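Local coordinates for protein cruciform cutting endonuclease 1, mitochondrial (Schizosaccharomyces pombe, PDB 1KCF) that resolves Holliday junctions as a homodimeric, metal-dependent endonuclease of the RuvC resolvase family, cutting four-way DNA junctions at the point of strand exchange in mitochondria, at residues His68-Glu73 and Ile204-Glu209; Gln119-Arg122 and Thr127-Glu130; Gln193-Leu198 and Tyr213-Gly218. All blocks are in the same frame, centred on the assembly; numbering follows the deposited sequence.

In the fold
The three contacts lie within one RNase H-like catalytic domain. Contact 1 lies where strand 65-73 meets 204-206, an outermost strand of the mixed sheet. Contact 3 joins helices 191-200 and 209-217, which come just before and after strand 204-206 in the chain, so the segments of contacts 1 and 3 alternate. Their centres are about 10 Å apart, and W70 and W215 touch between them. Contact 2 follows strand 113-118 and is nested in the loop closed by contact 1, with centres about 26 Å apart. The side chains of W70, Y121 and V195 lie about 8 to 10 Å from those of D46 and D230, the magnesium ligands, placing all three contacts near the metal site.

Contact 1: His68-Glu73 and Ile204-Glu209; sequences HNWSVE and ILFENE
The backbones of H68 and E207 come within 5.4 Å, CA to CA, where strand 65-73 turns a corner and the chain leaves the short strand 204-206. These strands run parallel at one end of the sheet, where a backbone hydrogen bond between L205 and V65 joins them. On the other flank of strand 65-73, H68 and N69 both face F56 of the antiparallel strand 52-59, a classic beta bulge in this RNase H-like sheet. Histidine suits the corner because its two ring nitrogens can be used in different directions. ND1 gives a weak, bent hydrogen bond to E207 OE1 (2.8 Å, 134° at the hydrogen), which lies at the imidazole edge, while NE2 bonds to S58. The glutamate reaches it with an extended chain, CG anti to the backbone N, and its carboxylate plane is turned 55° from the ring. Its charge may raise the basicity of the imidazole. Deeper in, W70 and F206 meet rim to rim: W70 CE3 is 3.6 Å from F206 CE2, in the plane of the phenyl ring, and the two ring planes are 33° apart. The large indole fills this buried site while its NE1 bonds to the M228 carbonyl in helix 224-253.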
loop_
_atom_site.group_PDB
_atom_site.type_symbol
_atom_site.label_atom_id
_atom_site.label_comp_id
_atom_site.label_asym_id
_atom_site.label_seq_id
_atom_site.Cartn_x
_atom_site.Cartn_y
_atom_site.Cartn_z
ATOM N N HIS A 68 6.927 23.118 14.672
ATOM C CA HIS A 68 7.628 23.824 13.603
ATOM C C HIS A 68 6.687 24.092 12.429
ATOM O O HIS A 68 6.661 25.188 11.861
ATOM C CB HIS A 68 8.811 22.992 13.106
ATOM C CG HIS A 68 9.735 22.538 14.192
ATOM N ND1 HIS A 68 10.387 23.415 15.029
ATOM C CD2 HIS A 68 10.130 21.297 14.562
ATOM C CE1 HIS A 68 11.146 22.735 15.871
ATOM N NE2 HIS A 68 11.008 21.448 15.609
ATOM N N ASN A 69 5.930 23.070 12.055
ATOM C CA ASN A 69 4.986 23.179 10.954
ATOM C C ASN A 69 3.746 22.403 11.336
ATOM O O ASN A 69 3.830 21.375 12.010
ATOM C CB ASN A 69 5.587 22.625 9.669
ATOM C CG ASN A 69 6.830 23.371 9.249
ATOM O OD1 ASN A 69 7.933 23.063 9.696
ATOM N ND2 ASN A 69 6.657 24.377 8.395
ATOM N N TRP A 70 2.597 22.882 10.883
ATOM C CA TRP A 70 1.342 22.258 11.256
ATOM C C TRP A 70 0.278 22.640 10.244
ATOM O O TRP A 70 0.052 23.827 10.001
ATOM C CB TRP A 70 0.989 22.773 12.649
ATOM C CG TRP A 70 -0.141 22.123 13.329
ATOM C CD1 TRP A 70 -0.652 20.887 13.080
ATOM C CD2 TRP A 70 -0.866 22.643 14.447
ATOM N NE1 TRP A 70 -1.649 20.600 13.977
ATOM C CE2 TRP A 70 -1.802 21.662 14.827
ATOM C CE3 TRP A 70 -0.811 23.847 15.165
ATOM C CZ2 TRP A 70 -2.684 21.840 15.897
ATOM C CZ3 TRP A 70 -1.689 24.026 16.235
ATOM C CH2 TRP A 70 -2.613 23.026 16.588
ATOM N N SER A 71 -0.378 21.645 9.654
ATOM C CA SER A 71 -1.398 21.938 8.656
ATOM C C SER A 71 -2.260 20.743 8.252
ATOM O O SER A 71 -1.932 19.584 8.538
ATOM C CB SER A 71 -0.723 22.519 7.405
ATOM O OG SER A 71 -1.669 22.930 6.436
ATOM N N VAL A 72 -3.374 21.052 7.593
ATOM C CA VAL A 72 -4.306 20.054 7.081
ATOM C C VAL A 72 -4.503 20.425 5.616
ATOM O O VAL A 72 -4.828 21.568 5.296
ATOM C CB VAL A 72 -5.657 20.097 7.814
ATOM C CG1 VAL A 72 -6.666 19.236 7.088
ATOM C CG2 VAL A 72 -5.485 19.589 9.234
ATOM N N GLU A 73 -4.308 19.458 4.730
ATOM C CA GLU A 73 -4.407 19.722 3.304
ATOM C C GLU A 73 -5.368 18.806 2.568
ATOM O O GLU A 73 -5.645 17.694 3.001
ATOM C CB GLU A 73 -3.021 19.584 2.671
ATOM C CG GLU A 73 -1.927 20.345 3.397
ATOM C CD GLU A 73 -2.035 21.841 3.212
ATOM O OE1 GLU A 73 -1.288 22.579 3.891
ATOM O OE2 GLU A 73 -2.860 22.276 2.381
ATOM N N ILE A 204 2.641 23.187 24.835
ATOM C CA ILE A 204 2.941 23.156 23.411
ATOM C C ILE A 204 3.249 24.592 22.996
ATOM O O ILE A 204 2.410 25.478 23.147
ATOM C CB ILE A 204 1.735 22.646 22.583
ATOM C CG1 ILE A 204 1.557 21.139 22.781
ATOM C CG2 ILE A 204 1.930 22.970 21.112
ATOM C CD1 ILE A 204 0.368 20.566 22.031
ATOM N N LEU A 205 4.458 24.822 22.495
ATOM C CA LEU A 205 4.865 26.149 22.049
ATOM C C LEU A 205 5.081 26.106 20.548
ATOM O O LEU A 205 5.134 25.026 19.950
ATOM C CB LEU A 205 6.171 26.577 22.732
ATOM C CG LEU A 205 6.158 26.845 24.237
ATOM C CD1 LEU A 205 7.572 27.166 24.702
ATOM C CD2 LEU A 205 5.219 27.998 24.554
ATOM N N PHE A 206 5.220 27.278 19.943
ATOM C CA PHE A 206 5.441 27.360 18.510
ATOM C C PHE A 206 6.746 28.060 18.157
ATOM O O PHE A 206 7.068 29.110 18.705
ATOM C CB PHE A 206 4.276 28.081 17.836
ATOM C CG PHE A 206 2.957 27.396 18.021
ATOM C CD1 PHE A 206 2.293 27.457 19.241
ATOM C CD2 PHE A 206 2.379 26.685 16.978
ATOM C CE1 PHE A 206 1.071 26.819 19.421
ATOM C CE2 PHE A 206 1.158 26.040 17.146
ATOM C CZ PHE A 206 0.501 26.108 18.371
ATOM N N GLU A 207 7.493 27.464 17.233
ATOM C CA GLU A 207 8.759 28.024 16.786
ATOM C C GLU A 207 8.502 29.272 15.949
ATOM O O GLU A 207 9.192 30.280 16.096
ATOM C CB GLU A 207 9.528 26.995 15.954
ATOM C CG GLU A 207 10.764 27.551 15.257
ATOM C CD GLU A 207 11.441 26.527 14.364
ATOM O OE1 GLU A 207 10.733 25.849 13.589
ATOM O OE2 GLU A 207 12.683 26.408 14.428
ATOM N N ASN A 208 7.503 29.198 15.075
ATOM C CA ASN A 208 7.157 30.325 14.217
ATOM C C ASN A 208 5.698 30.720 14.370
ATOM O O ASN A 208 4.865 29.918 14.794
ATOM C CB ASN A 208 7.442 29.991 12.753
ATOM C CG ASN A 208 6.897 28.638 12.350
ATOM O OD1 ASN A 208 7.425 27.603 12.760
ATOM N ND2 ASN A 208 5.834 28.634 11.552
ATOM N N GLU A 209 5.398 31.962 14.011
ATOM C CA GLU A 209 4.048 32.486 14.117
ATOM C C GLU A 209 3.071 31.898 13.101
ATOM O O GLU A 209 1.876 31.822 13.368
ATOM C CB GLU A 209 4.083 34.015 14.003
ATOM C CG GLU A 209 4.936 34.533 12.861
ATOM C CD GLU A 209 4.241 34.447 11.516
ATOM O OE1 GLU A 209 4.941 34.532 10.485
ATOM O OE2 GLU A 209 2.998 34.308 11.489
#

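Contact 2: Gln119-Arg122 and Thr127-Glu130; sequences QRYR and TIPE
Y121 reaches across to the start of helix 128-151 and lays its ring beneath the end of I128. From CB, which points at the helix start, chi1 of 174° swings the ring away from its own backbone nitrogen. Along one side of the ring, CD2 is 3.8 Å from I128 CD1, and CE2 and CZ come nearest, each 3.4 Å from the same methyl. On the other side CE1 is 3.9 Å from both I128 CD1 and the T127 carbonyl O, the latter approaching obliquely. The methyl therefore lies over a face: I128 CD1 is 3.6 Å from the ring centroid and 23° off the normal, a CH-pi contact displaced toward the CE2-CZ rim. Isoleucine suits this place because its long branch can bring a terminal methyl over the ring, the two side chains meeting at about a right angle. At the tip, the hydroxyl OH passes 3.7 Å from T127 C and hydrogen-bonds to the A126 carbonyl, so the phenol uses both a flat face and a polar tip. T127 is the N-cap of the helix, its OG1 accepting from E130 N, although the placement of that hydroxyl is less certain. W131, one turn into helix 128-151, meets the tyrosine ring edge-to-face, while Q119 and R122 join the loop that follows strand 113-118 to helix 224-253, R122 by a salt bridge to D227.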
loop_
_atom_site.group_PDB
_atom_site.type_symbol
_atom_site.label_atom_id
_atom_site.label_comp_id
_atom_site.label_asym_id
_atom_site.label_seq_id
_atom_site.Cartn_x
_atom_site.Cartn_y
_atom_site.Cartn_z
ATOM N N GLN A 119 -6.535 8.929 9.675
ATOM C CA GLN A 119 -7.372 10.022 10.136
ATOM C C GLN A 119 -8.668 9.400 10.653
ATOM O O GLN A 119 -8.994 8.260 10.315
ATOM C CB GLN A 119 -7.677 10.984 8.986
ATOM C CG GLN A 119 -8.611 12.118 9.372
ATOM C CD GLN A 119 -7.982 13.092 10.351
ATOM O OE1 GLN A 119 -7.096 13.866 9.986
ATOM N NE2 GLN A 119 -8.432 13.054 11.602
ATOM N N ARG A 120 -9.389 10.131 11.494
ATOM C CA ARG A 120 -10.654 9.629 12.015
ATOM C C ARG A 120 -11.670 9.660 10.874
ATOM O O ARG A 120 -11.775 10.653 10.162
ATOM C CB ARG A 120 -11.132 10.506 13.162
ATOM N N TYR A 121 -12.404 8.572 10.688
ATOM C CA TYR A 121 -13.410 8.530 9.629
ATOM C C TYR A 121 -14.581 9.478 9.919
ATOM O O TYR A 121 -14.992 9.639 11.068
ATOM C CB TYR A 121 -13.964 7.112 9.462
ATOM C CG TYR A 121 -15.116 7.033 8.480
ATOM C CD1 TYR A 121 -14.890 7.081 7.102
ATOM C CD2 TYR A 121 -16.436 6.940 8.928
ATOM C CE1 TYR A 121 -15.953 7.038 6.196
ATOM C CE2 TYR A 121 -17.506 6.898 8.033
ATOM C CZ TYR A 121 -17.259 6.947 6.668
ATOM O OH TYR A 121 -18.309 6.898 5.779
ATOM N N ARG A 122 -15.093 10.109 8.866
ATOM C CA ARG A 122 -16.247 11.004 8.954
ATOM C C ARG A 122 -17.179 10.613 7.816
ATOM O O ARG A 122 -16.754 10.583 6.665
ATOM C CB ARG A 122 -15.846 12.466 8.774
ATOM C CG ARG A 122 -15.203 13.094 9.975
ATOM C CD ARG A 122 -15.479 14.586 10.006
ATOM N NE ARG A 122 -14.604 15.263 10.956
ATOM C CZ ARG A 122 -13.323 15.539 10.719
ATOM N NH1 ARG A 122 -12.776 15.200 9.558
ATOM N NH2 ARG A 122 -12.592 16.150 11.643
ATOM N N THR A 127 -17.699 7.068 1.631
ATOM C CA THR A 127 -18.332 5.848 2.106
ATOM C C THR A 127 -17.279 5.022 2.816
ATOM O O THR A 127 -16.084 5.283 2.675
ATOM C CB THR A 127 -18.926 5.036 0.936
ATOM O OG1 THR A 127 -17.870 4.536 0.109
ATOM C CG2 THR A 127 -19.836 5.925 0.085
ATOM N N ILE A 128 -17.718 4.038 3.591
ATOM C CA ILE A 128 -16.788 3.191 4.321
ATOM C C ILE A 128 -15.854 2.440 3.371
ATOM O O ILE A 128 -14.636 2.446 3.559
ATOM C CB ILE A 128 -17.538 2.166 5.204
ATOM C CG1 ILE A 128 -18.284 2.888 6.329
ATOM C CG2 ILE A 128 -16.549 1.159 5.788
ATOM C CD1 ILE A 128 -17.371 3.574 7.339
ATOM N N PRO A 129 -16.412 1.787 2.334
ATOM C CA PRO A 129 -15.589 1.040 1.377
ATOM C C PRO A 129 -14.534 1.905 0.692
ATOM O O PRO A 129 -13.368 1.524 0.602
ATOM C CB PRO A 129 -16.615 0.502 0.380
ATOM C CG PRO A 129 -17.864 0.375 1.205
ATOM C CD PRO A 129 -17.843 1.650 2.006
ATOM N N GLU A 130 -14.953 3.068 0.206
ATOM C CA GLU A 130 -14.038 3.967 -0.486
ATOM C C GLU A 130 -12.940 4.491 0.436
ATOM O O GLU A 130 -11.761 4.462 0.086
ATOM C CB GLU A 130 -14.809 5.142 -1.087
ATOM C CG GLU A 130 -15.934 4.728 -2.015
ATOM C CD GLU A 130 -16.682 5.917 -2.591
ATOM O OE1 GLU A 130 -16.969 6.870 -1.830
ATOM O OE2 GLU A 130 -16.994 5.892 -3.802
#

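Contact 3: Gln193-Leu198 and Tyr213-Gly218; sequences QMVKEL and YKWNNG
V195 lays its CG1 methyl over one face of the W215 indole, 3.9 Å above the plane and toward the rim of the ring system. The atoms beneath it belong to the six-membered ring: CZ2 lies 3.9 Å from V195 CG1 and CH2 4.1 Å from it. V195 CB is also close, 4.2 Å from W215 CZ2, so the branch point and one methyl together rest on the benzene part. A beta-branched residue suits this spot, since it presents a compact apolar surface close to its own helix. Tryptophan suits the other side for the opposite reason. The backbones are well separated, with the CA atoms of K196 and W215 9.4 Å apart, and a long flat side chain can span the interval. With chi1 at 177°, the indole of W215 extends on the far side of CB from the backbone N, straight across to helix 191-200. The backbone of that helix comes near too: K196 N is 4.3 Å from W215 CZ2, approaching obliquely. The aliphatic start of K196 borders the contact, but its fully extended chain leads the ammonium away, as fits a charged residue at the exposed margin of a buried apolar pair. W70 stacks on the same face of the indole as V195, and K225 makes a cation-pi contact with W215 as well as a hydrogen bond to its carbonyl. Helix 209-217 ends just beyond, G218 being the first residue to leave helical geometry. The pair thus joins two helices that flank strand 204-206 in sequence. M228 and A229 of helix 224-253 pack against W215, A229 and L233 against V195, and W70 of strand 65-73 touches both side chains, which ties the two helices to the sheet.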
loop_
_atom_site.group_PDB
_atom_site.type_symbol
_atom_site.label_atom_id
_atom_site.label_comp_id
_atom_site.label_asym_id
_atom_site.label_seq_id
_atom_site.Cartn_x
_atom_site.Cartn_y
_atom_site.Cartn_z
ATOM N N GLN A 193 -10.359 21.164 22.201
ATOM C CA GLN A 193 -10.256 21.709 23.549
ATOM C C GLN A 193 -9.000 21.215 24.256
ATOM O O GLN A 193 -8.376 21.957 25.016
ATOM C CB GLN A 193 -11.488 21.334 24.375
ATOM C CG GLN A 193 -12.458 22.486 24.595
ATOM C CD GLN A 193 -11.792 23.699 25.234
ATOM O OE1 GLN A 193 -11.269 23.624 26.350
ATOM N NE2 GLN A 193 -11.804 24.823 24.523
ATOM N N MET A 194 -8.632 19.960 24.018
ATOM C CA MET A 194 -7.437 19.413 24.646
ATOM C C MET A 194 -6.202 20.166 24.172
ATOM O O MET A 194 -5.347 20.522 24.976
ATOM C CB MET A 194 -7.284 17.921 24.333
ATOM C CG MET A 194 -8.369 17.051 24.937
ATOM S SD MET A 194 -7.961 15.283 24.918
ATOM C CE MET A 194 -8.580 14.803 23.330
ATOM N N VAL A 195 -6.114 20.416 22.867
ATOM C CA VAL A 195 -4.976 21.127 22.303
ATOM C C VAL A 195 -4.959 22.573 22.763
ATOM O O VAL A 195 -3.903 23.119 23.078
ATOM C CB VAL A 195 -4.997 21.095 20.764
ATOM C CG1 VAL A 195 -3.872 21.969 20.206
ATOM C CG2 VAL A 195 -4.837 19.660 20.282
ATOM N N LYS A 196 -6.134 23.189 22.796
ATOM C CA LYS A 196 -6.260 24.574 23.231
ATOM C C LYS A 196 -5.731 24.688 24.657
ATOM O O LYS A 196 -5.062 25.658 25.016
ATOM C CB LYS A 196 -7.729 25.007 23.175
ATOM C CG LYS A 196 -7.974 26.417 23.667
ATOM C CD LYS A 196 -9.427 26.817 23.484
ATOM C CE LYS A 196 -9.685 28.200 24.064
ATOM N NZ LYS A 196 -11.074 28.669 23.795
ATOM N N GLU A 197 -6.026 23.677 25.465
ATOM C CA GLU A 197 -5.576 23.650 26.848
ATOM C C GLU A 197 -4.061 23.497 26.888
ATOM O O GLU A 197 -3.375 24.183 27.644
ATOM C CB GLU A 197 -6.232 22.485 27.583
ATOM C CG GLU A 197 -5.870 22.402 29.051
ATOM C CD GLU A 197 -6.508 21.211 29.732
ATOM O OE1 GLU A 197 -7.731 21.018 29.561
ATOM O OE2 GLU A 197 -5.787 20.477 30.442
ATOM N N LEU A 198 -3.543 22.587 26.068
ATOM C CA LEU A 198 -2.109 22.350 26.008
ATOM C C LEU A 198 -1.362 23.619 25.616
ATOM O O LEU A 198 -0.299 23.911 26.158
ATOM C CB LEU A 198 -1.802 21.226 25.010
ATOM C CG LEU A 198 -2.225 19.835 25.488
ATOM C CD1 LEU A 198 -2.006 18.808 24.392
ATOM C CD2 LEU A 198 -1.424 19.473 26.728
ATOM N N TYR A 213 -0.576 30.920 13.803
ATOM C CA TYR A 213 -1.570 31.711 13.086
ATOM C C TYR A 213 -2.674 30.852 12.477
ATOM O O TYR A 213 -3.855 31.187 12.584
ATOM C CB TYR A 213 -0.906 32.533 11.974
ATOM C CG TYR A 213 -1.834 33.557 11.353
ATOM C CD1 TYR A 213 -2.193 34.711 12.050
ATOM C CD2 TYR A 213 -2.381 33.357 10.082
ATOM C CE1 TYR A 213 -3.075 35.640 11.501
ATOM C CE2 TYR A 213 -3.264 34.281 9.524
ATOM C CZ TYR A 213 -3.607 35.419 10.241
ATOM O OH TYR A 213 -4.495 36.329 9.709
ATOM N N LYS A 214 -2.292 29.754 11.829
ATOM C CA LYS A 214 -3.268 28.860 11.207
ATOM C C LYS A 214 -4.279 28.368 12.237
ATOM O O LYS A 214 -5.486 28.327 11.983
ATOM C CB LYS A 214 -2.576 27.642 10.589
ATOM C CG LYS A 214 -1.589 27.951 9.485
ATOM C CD LYS A 214 -1.150 26.666 8.791
ATOM C CE LYS A 214 -0.074 26.933 7.749
ATOM N NZ LYS A 214 0.284 25.702 6.988
ATOM N N TRP A 215 -3.773 27.989 13.404
ATOM C CA TRP A 215 -4.619 27.492 14.471
ATOM C C TRP A 215 -5.600 28.533 14.992
ATOM O O TRP A 215 -6.796 28.264 15.099
ATOM C CB TRP A 215 -3.754 26.988 15.621
ATOM C CG TRP A 215 -4.543 26.528 16.798
ATOM C CD1 TRP A 215 -4.645 27.145 18.007
ATOM C CD2 TRP A 215 -5.319 25.332 16.887
ATOM N NE1 TRP A 215 -5.435 26.402 18.851
ATOM C CE2 TRP A 215 -5.862 25.283 18.188
ATOM C CE3 TRP A 215 -5.609 24.292 15.993
ATOM C CZ2 TRP A 215 -6.677 24.236 18.622
ATOM C CZ3 TRP A 215 -6.419 23.250 16.421
ATOM C CH2 TRP A 215 -6.943 23.231 17.727
ATOM N N ASN A 216 -5.098 29.719 15.317
ATOM C CA ASN A 216 -5.955 30.774 15.842
ATOM C C ASN A 216 -6.935 31.345 14.825
ATOM O O ASN A 216 -8.085 31.626 15.160
ATOM C CB ASN A 216 -5.114 31.911 16.426
ATOM C CG ASN A 216 -4.456 31.530 17.735
ATOM O OD1 ASN A 216 -5.021 30.774 18.530
ATOM N ND2 ASN A 216 -3.265 32.065 17.977
ATOM N N ASN A 217 -6.484 31.517 13.588
ATOM C CA ASN A 217 -7.348 32.069 12.551
ATOM C C ASN A 217 -8.215 30.988 11.922
ATOM O O ASN A 217 -9.441 31.082 11.921
ATOM C CB ASN A 217 -6.514 32.743 11.462
ATOM C CG ASN A 217 -7.373 33.390 10.394
ATOM O OD1 ASN A 217 -8.063 34.378 10.649
ATOM N ND2 ASN A 217 -7.346 32.828 9.191
ATOM N N GLY A 218 -7.564 29.964 11.385
ATOM C CA GLY A 218 -8.286 28.879 10.754
ATOM C C GLY A 218 -9.251 28.173 11.687
ATOM O O GLY A 218 -8.871 27.245 12.399
#